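Local coordinates for FAD:protein FMN transferase (Pseudomonas stutzeri ATCC 14405 = CCUG 16156, PDB 5MGY) that matures the nitrous oxide reduction protein NosR, probably by transferring FMN from FAD covalently onto it with magnesium as cofactor, at residues Ser88-Asp93 against Ser266-Asp271; Gly96-Thr101 against Asn156-Gly161. All blocks are in the same frame, centred on the assembly; numbering follows the deposited sequence.

Contact 1: Ser88-Asp93 against Ser266-Asp271. Unlike the reference sequence in segment 88-93: S88 (reference Gly). With MG (magnesium ion), chain I.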
ATOM      1  N   SER A  88       3.863 -12.631  -3.640  1.00 40.99           N
ATOM      2  CA  SER A  88       3.641 -14.040  -3.454  1.00 46.25           C
ATOM      3  C   SER A  88       3.710 -14.406  -1.959  1.00 47.14           C
ATOM      4  O   SER A  88       2.962 -15.283  -1.479  1.00 47.23           O
ATOM      5  CB  SER A  88       4.686 -14.815  -4.260  1.00 48.13           C
ATOM      6  OG  SER A  88       4.412 -16.205  -4.252  1.00 53.56           O
ATOM      7  N   GLN A  89       4.633 -13.736  -1.261  1.00 43.47           N
ATOM      8  CA  GLN A  89       4.907 -13.949   0.129  1.00 40.73           C
ATOM      9  C   GLN A  89       3.783 -13.336   0.913  1.00 40.27           C
ATOM     10  O   GLN A  89       3.240 -13.931   1.828  1.00 40.42           O
ATOM     11  CB  GLN A  89       6.210 -13.265   0.499  1.00 42.74           C
ATOM     12  CG  GLN A  89       6.666 -13.509   1.918  1.00 43.71           C
ATOM     13  CD  GLN A  89       7.131 -14.947   2.097  1.00 43.79           C
ATOM     14  OE1 GLN A  89       8.073 -15.361   1.459  1.00 46.23           O
ATOM     15  NE2 GLN A  89       6.463 -15.707   2.953  1.00 42.38           N
ATOM     16  N   LEU A  90       3.416 -12.130   0.554  1.00 40.13           N
ATOM     17  CA  LEU A  90       2.284 -11.515   1.186  1.00 40.65           C
ATOM     18  C   LEU A  90       1.061 -12.420   1.072  1.00 40.60           C
ATOM     19  O   LEU A  90       0.316 -12.566   2.010  1.00 38.55           O
ATOM     20  CB  LEU A  90       1.995 -10.175   0.545  1.00 40.36           C
ATOM     21  CG  LEU A  90       2.865  -9.047   1.053  1.00 40.41           C
ATOM     22  CD1 LEU A  90       2.790  -7.868   0.096  1.00 40.83           C
ATOM     23  CD2 LEU A  90       2.390  -8.613   2.442  1.00 42.09           C
ATOM     24  N   SER A  91       0.868 -13.031  -0.085  1.00 45.27           N
ATOM     25  CA  SER A  91      -0.293 -13.909  -0.273  1.00 49.10           C
ATOM     26  C   SER A  91      -0.230 -15.058   0.704  1.00 49.45           C
ATOM     27  O   SER A  91      -1.195 -15.298   1.437  1.00 50.24           O
ATOM     28  CB  SER A  91      -0.411 -14.475  -1.694  1.00 49.58           C
ATOM     29  OG  SER A  91      -1.540 -15.340  -1.777  1.00 48.36           O
ATOM     30  N   ALA A  92       0.911 -15.740   0.727  1.00 48.06           N
ATOM     31  CA  ALA A  92       1.120 -16.837   1.673  1.00 50.68           C
ATOM     32  C   ALA A  92       0.919 -16.389   3.169  1.00 55.43           C
ATOM     33  O   ALA A  92       0.159 -16.999   3.918  1.00 58.72           O
ATOM     34  CB  ALA A  92       2.481 -17.482   1.450  1.00 48.77           C
ATOM     35  N   ASP A  93       1.534 -15.293   3.581  1.00 52.56           N
ATOM     36  CA  ASP A  93       1.416 -14.856   4.952  1.00 48.65           C
ATOM     37  C   ASP A  93       0.004 -14.414   5.341  1.00 47.24           C
ATOM     38  O   ASP A  93      -0.302 -14.438   6.517  1.00 49.02           O
ATOM     39  CB  ASP A  93       2.371 -13.692   5.217  1.00 49.39           C
ATOM     40  CG  ASP A  93       3.823 -14.054   4.978  1.00 48.40           C
ATOM     41  OD1 ASP A  93       4.113 -15.259   4.764  1.00 45.95           O
ATOM     42  OD2 ASP A  93       4.670 -13.119   4.986  1.00 48.60           O
ATOM     43  N   SER A 266       9.379  -2.529   6.693  1.00 36.15           N
ATOM     44  CA  SER A 266       9.233  -2.411   5.261  1.00 36.49           C
ATOM     45  C   SER A 266       7.909  -1.749   4.985  1.00 35.77           C
ATOM     46  O   SER A 266       6.874  -2.314   5.307  1.00 37.09           O
ATOM     47  CB  SER A 266       9.248  -3.802   4.651  1.00 35.71           C
ATOM     48  OG  SER A 266       8.736  -3.748   3.370  1.00 36.80           O
ATOM     49  N   THR A 267       7.940  -0.553   4.418  1.00 33.16           N
ATOM     50  CA  THR A 267       6.719   0.149   4.012  1.00 29.94           C
ATOM     51  C   THR A 267       5.959  -0.620   2.912  1.00 32.22           C
ATOM     52  O   THR A 267       4.772  -0.444   2.745  1.00 30.35           O
ATOM     53  CB  THR A 267       7.129   1.499   3.450  1.00 28.21           C
ATOM     54  OG1 THR A 267       8.113   2.062   4.301  1.00 25.70           O
ATOM     55  CG2 THR A 267       5.987   2.426   3.348  1.00 29.18           C
ATOM     56  N   LEU A 268       6.670  -1.431   2.121  1.00 35.02           N
ATOM     57  CA  LEU A 268       6.036  -2.267   1.106  1.00 35.45           C
ATOM     58  C   LEU A 268       5.068  -3.238   1.827  1.00 36.19           C
ATOM     59  O   LEU A 268       3.847  -3.283   1.536  1.00 36.15           O
ATOM     60  CB  LEU A 268       7.123  -3.018   0.298  1.00 35.21           C
ATOM     61  CG  LEU A 268       6.662  -3.804  -0.935  1.00 34.90           C
ATOM     62  CD1 LEU A 268       7.804  -4.248  -1.823  1.00 33.14           C
ATOM     63  CD2 LEU A 268       5.788  -4.998  -0.565  1.00 36.13           C
ATOM     64  N   ARG A 269       5.629  -4.002   2.760  1.00 37.89           N
ATOM     65  CA  ARG A 269       4.863  -4.900   3.677  1.00 39.44           C
ATOM     66  C   ARG A 269       3.687  -4.238   4.401  1.00 35.60           C
ATOM     67  O   ARG A 269       2.579  -4.788   4.395  1.00 33.80           O
ATOM     68  CB  ARG A 269       5.815  -5.643   4.661  1.00 40.10           C
ATOM     69  CG  ARG A 269       6.595  -6.682   3.851  1.00 43.17           C
ATOM     70  CD  ARG A 269       7.119  -7.911   4.540  1.00 44.85           C
ATOM     71  NE  ARG A 269       6.116  -8.769   5.217  1.00 46.69           N
ATOM     72  CZ  ARG A 269       5.444  -9.778   4.681  1.00 44.86           C
ATOM     73  NH1 ARG A 269       4.637 -10.492   5.440  1.00 44.83           N
ATOM     74  NH2 ARG A 269       5.527 -10.068   3.399  1.00 49.79           N
ATOM     75  N   ALA A 270       3.885  -3.033   4.914  1.00 31.83           N
ATOM     76  CA  ALA A 270       2.772  -2.332   5.530  1.00 33.35           C
ATOM     77  C   ALA A 270       1.638  -2.059   4.539  1.00 32.59           C
ATOM     78  O   ALA A 270       0.501  -2.146   4.889  1.00 32.49           O
ATOM     79  CB  ALA A 270       3.228  -1.022   6.190  1.00 34.55           C
ATOM     80  N   ASP A 271       1.961  -1.730   3.295  1.00 32.00           N
ATOM     81  CA  ASP A 271       0.965  -1.345   2.285  1.00 30.38           C
ATOM     82  C   ASP A 271       0.170  -2.598   1.916  1.00 29.65           C
ATOM     83  O   ASP A 271      -1.053  -2.530   1.626  1.00 26.13           O
ATOM     84  CB  ASP A 271       1.691  -0.656   1.071  1.00 30.34           C
ATOM     85  CG  ASP A 271       0.757   0.177   0.149  1.00 30.04           C
ATOM     86  OD1 ASP A 271       1.228   0.599  -0.953  1.00 31.83           O
ATOM     87  OD2 ASP A 271      -0.442   0.390   0.469  1.00 29.86           O
TER
HETATM   88 MG    MG I 401      -2.372  -0.799  -0.251  1.00 51.00          MG

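Contact 2: Gly96-Thr101 against Asn156-Gly161. With MG (magnesium ion), chain I.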
ATOM      1  N   GLY A  96      -4.121 -15.859   1.539  1.00 42.44           N
ATOM      2  CA  GLY A  96      -4.740 -15.477   0.248  1.00 39.25           C
ATOM      3  C   GLY A  96      -5.546 -14.176   0.204  1.00 38.00           C
ATOM      4  O   GLY A  96      -6.119 -13.800  -0.803  1.00 35.25           O
ATOM      5  N   ALA A  97      -5.616 -13.468   1.309  1.00 41.70           N
ATOM      6  CA  ALA A  97      -6.317 -12.176   1.306  1.00 41.65           C
ATOM      7  C   ALA A  97      -5.613 -11.133   0.398  1.00 37.85           C
ATOM      8  O   ALA A  97      -6.255 -10.250  -0.123  1.00 35.79           O
ATOM      9  CB  ALA A  97      -6.454 -11.658   2.725  1.00 39.97           C
ATOM     10  N   PHE A  98      -4.308 -11.274   0.242  1.00 37.51           N
ATOM     11  CA  PHE A  98      -3.527 -10.448  -0.663  1.00 39.82           C
ATOM     12  C   PHE A  98      -3.413 -11.147  -2.003  1.00 39.90           C
ATOM     13  O   PHE A  98      -2.871 -12.261  -2.071  1.00 41.39           O
ATOM     14  CB  PHE A  98      -2.103 -10.163  -0.113  1.00 40.28           C
ATOM     15  CG  PHE A  98      -1.310  -9.242  -0.980  1.00 40.84           C
ATOM     16  CD1 PHE A  98      -1.330  -7.874  -0.769  1.00 42.14           C
ATOM     17  CD2 PHE A  98      -0.613  -9.728  -2.079  1.00 41.64           C
ATOM     18  CE1 PHE A  98      -0.639  -7.004  -1.607  1.00 41.56           C
ATOM     19  CE2 PHE A  98       0.063  -8.864  -2.928  1.00 40.07           C
ATOM     20  CZ  PHE A  98       0.054  -7.498  -2.689  1.00 39.75           C
ATOM     21  N   ASP A  99      -3.846 -10.455  -3.060  1.00 38.52           N
ATOM     22  CA  ASP A  99      -3.824 -10.983  -4.424  1.00 38.51           C
ATOM     23  C   ASP A  99      -3.549  -9.851  -5.458  1.00 36.24           C
ATOM     24  O   ASP A  99      -4.346  -8.897  -5.656  1.00 35.37           O
ATOM     25  CB  ASP A  99      -5.172 -11.720  -4.707  1.00 41.81           C
ATOM     26  CG  ASP A  99      -5.050 -12.869  -5.740  1.00 43.96           C
ATOM     27  OD1 ASP A  99      -5.582 -13.968  -5.498  1.00 49.36           O
ATOM     28  OD2 ASP A  99      -4.403 -12.716  -6.784  1.00 45.40           O
ATOM     29  N   LEU A 100      -2.467 -10.002  -6.187  1.00 34.93           N
ATOM     30  CA  LEU A 100      -2.200  -9.101  -7.341  1.00 37.71           C
ATOM     31  C   LEU A 100      -3.071  -9.289  -8.611  1.00 37.77           C
ATOM     32  O   LEU A 100      -2.955  -8.478  -9.523  1.00 41.18           O
ATOM     33  CB  LEU A 100      -0.741  -9.234  -7.761  1.00 36.46           C
ATOM     34  CG  LEU A 100       0.253  -8.970  -6.635  1.00 37.16           C
ATOM     35  CD1 LEU A 100       1.644  -9.373  -7.021  1.00 39.56           C
ATOM     36  CD2 LEU A 100       0.249  -7.488  -6.282  1.00 39.18           C
ATOM     37  N   THR A 101      -3.921 -10.321  -8.659  1.00 34.46           N
ATOM     38  CA  THR A 101      -4.510 -10.773  -9.875  1.00 35.31           C
ATOM     39  C   THR A 101      -5.971 -10.449  -9.947  1.00 41.96           C
ATOM     40  O   THR A 101      -6.736 -11.154 -10.600  1.00 47.59           O
ATOM     41  CB  THR A 101      -4.304 -12.296 -10.078  1.00 33.54           C
ATOM     42  OG1 THR A 101      -5.141 -13.079  -9.243  1.00 30.57           O
ATOM     43  CG2 THR A 101      -2.923 -12.672  -9.777  1.00 32.88           C
ATOM     44  N   ASN A 156      -1.373  -1.954  -7.245  1.00 33.79           N
ATOM     45  CA  ASN A 156      -1.741  -0.749  -6.475  1.00 32.22           C
ATOM     46  C   ASN A 156      -1.740  -1.015  -4.996  1.00 31.93           C
ATOM     47  O   ASN A 156      -1.442  -0.142  -4.243  1.00 34.11           O
ATOM     48  CB  ASN A 156      -3.097  -0.140  -6.897  1.00 31.80           C
ATOM     49  CG  ASN A 156      -2.978   1.093  -7.805  1.00 31.53           C
ATOM     50  OD1 ASN A 156      -2.046   1.879  -7.731  1.00 32.56           O
ATOM     51  ND2 ASN A 156      -3.979   1.292  -8.605  1.00 31.74           N
ATOM     52  N   SER A 157      -1.987  -2.232  -4.569  1.00 34.81           N
ATOM     53  CA  SER A 157      -2.070  -2.528  -3.146  1.00 35.44           C
ATOM     54  C   SER A 157      -0.709  -2.405  -2.448  1.00 33.77           C
ATOM     55  O   SER A 157      -0.678  -2.109  -1.220  1.00 34.81           O
ATOM     56  CB  SER A 157      -2.706  -3.907  -2.920  1.00 36.07           C
ATOM     57  OG  SER A 157      -1.903  -4.897  -3.484  1.00 39.33           O
ATOM     58  N   ILE A 158       0.373  -2.602  -3.224  1.00 31.13           N
ATOM     59  CA  ILE A 158       1.792  -2.351  -2.794  1.00 31.77           C
ATOM     60  C   ILE A 158       2.696  -1.248  -3.429  1.00 31.38           C
ATOM     61  O   ILE A 158       3.792  -0.967  -2.890  1.00 29.65           O
ATOM     62  CB  ILE A 158       2.642  -3.634  -2.755  1.00 30.17           C
ATOM     63  CG1 ILE A 158       2.586  -4.414  -4.039  1.00 32.93           C
ATOM     64  CG2 ILE A 158       2.123  -4.509  -1.687  1.00 31.11           C
ATOM     65  CD1 ILE A 158       3.541  -5.633  -4.088  1.00 31.62           C
ATOM     66  N   ALA A 159       2.278  -0.625  -4.528  1.00 30.83           N
ATOM     67  CA  ALA A 159       3.196   0.332  -5.264  1.00 30.16           C
ATOM     68  C   ALA A 159       3.678   1.518  -4.405  1.00 29.19           C
ATOM     69  O   ALA A 159       4.864   1.757  -4.306  1.00 29.46           O
ATOM     70  CB  ALA A 159       2.565   0.843  -6.532  1.00 28.48           C
ATOM     71  N   ALA A 160       2.755   2.230  -3.760  1.00 28.69           N
ATOM     72  CA  ALA A 160       3.111   3.406  -2.955  1.00 27.51           C
ATOM     73  C   ALA A 160       4.108   3.055  -1.861  1.00 25.80           C
ATOM     74  O   ALA A 160       5.083   3.751  -1.635  1.00 25.63           O
ATOM     75  CB  ALA A 160       1.865   4.043  -2.360  1.00 27.63           C
ATOM     76  N   GLY A 161       3.898   1.935  -1.223  1.00 24.44           N
ATOM     77  CA  GLY A 161       4.850   1.529  -0.239  1.00 26.46           C
ATOM     78  C   GLY A 161       6.240   1.170  -0.689  1.00 26.86           C
ATOM     79  O   GLY A 161       7.195   1.405   0.058  1.00 27.76           O
TER
HETATM   80 MG    MG I 401      -2.372  -0.799  -0.251  1.00 51.00          MG

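Contact 1: Ser88-Asp93 against Ser266-Asp271
Q89 reaches the second helix through its CG, which lies 3.9 Å from R269 NH2. With CG anti to the backbone N (chi1 -175°) and a bend at chi2, the side chain bends along its own helix toward the next turn, and its amide NE2 donates to D93 OD1 at 3.0 Å. That acceptor lies in the plane of the amide, and the N-H comes in on the syn side of the carboxylate, tilted somewhat out of its plane. One residue on, L90 lays CD2 over one face of the R269 guanidinium, 3.6 Å from NH2. Its other methyl, CD1, meets L268 CD2 at 4.2 Å; L268 also packs on L83 and A86, earlier in helix 78-93. The contact thus joins the C-terminal end of helix 78-93 to the first turn of helix 267-292; the axes of the short segments 88-93 and 267-271 approach to 11.1 Å, with 50° between their directions. S266 is the N-cap of the second helix, its OG accepting from R269 N, and D271 on this turn gives OD2 to the magnesium ion at 2.4 Å. D93 closes the contact with a salt bridge: R269 NH1 lies 2.7 Å from D93 OD2, though the hydrogen bond within it is weak and bent. The arginine arrives there through a kink at chi3, and carboxylate and guanidinium are turned steeply against each other. Since OD1 holds the Q89 amide while OD2 takes the arginine, an alanine in place of D93 would probably leave the R269 charge without this mate and set the Q89 amide free to turn.

Contact 2: Gly96-Thr101 against Asn156-Gly161
F98 and I158 meet at about a right angle, the CE1 corner of the phenylalanine ring lying obliquely against a methyl branch: F98 CE1 lies 3.7 Å from I158 CG2. The phenylalanine gets there by an extended first torsion, CG anti to the backbone N (chi1 -176°), which sends the ring out of the loop toward 156-161. I158 has CG1 between its backbone N and carbonyl carbon (chi1 52°), which puts CG2 beside the backbone N, from where it reaches the ring. Its longer branch ends at CD1, which meets L100 CD2 at 4.4 Å. I158 also packs on L90 and L268, so it sits in an apolar patch shared with helices 78-93 and 267-292. S157 turns OG toward the same ring, approaching CE1 and CZ obliquely; no hydrogen bond crosses between the segments. Further along the loop, D99 points away from 156-161 and shapes its own backbone instead. Its OD2 accepts from T101 N at 3.1 Å, an Asx turn, and T101 OG1 donates to the same oxygen from the same face of the carboxylate. T101 OG1 is bonded in addition to G134 N. The backbone carbonyl O of S157 binds the magnesium ion at 2.4 Å; D271 and T275 supply the other protein ligands, completing the metal site of this ApbE-family flavin transferase.

Overall arrangement
Contacts 1 and 2 have centres 8 Å apart and meet at the magnesium ion, to which each gives one ligand; the two ligand atoms, D271 OD2 and S157 O, lie 3.0 Å from each other. A second tie runs beside the metal, where G161 N at the start of helix 159-173 lies 3.0 Å from D271 OD1, a probable hydrogen bond. The carboxylate thus has one oxygen on the ion and the other on a helix start. Away from the metal, S91 O and G96 N, 3.0 Å apart, probably bond where helix 78-93 passes into the loop of contact 2. Between these ties L90 packs on both F98 and I158.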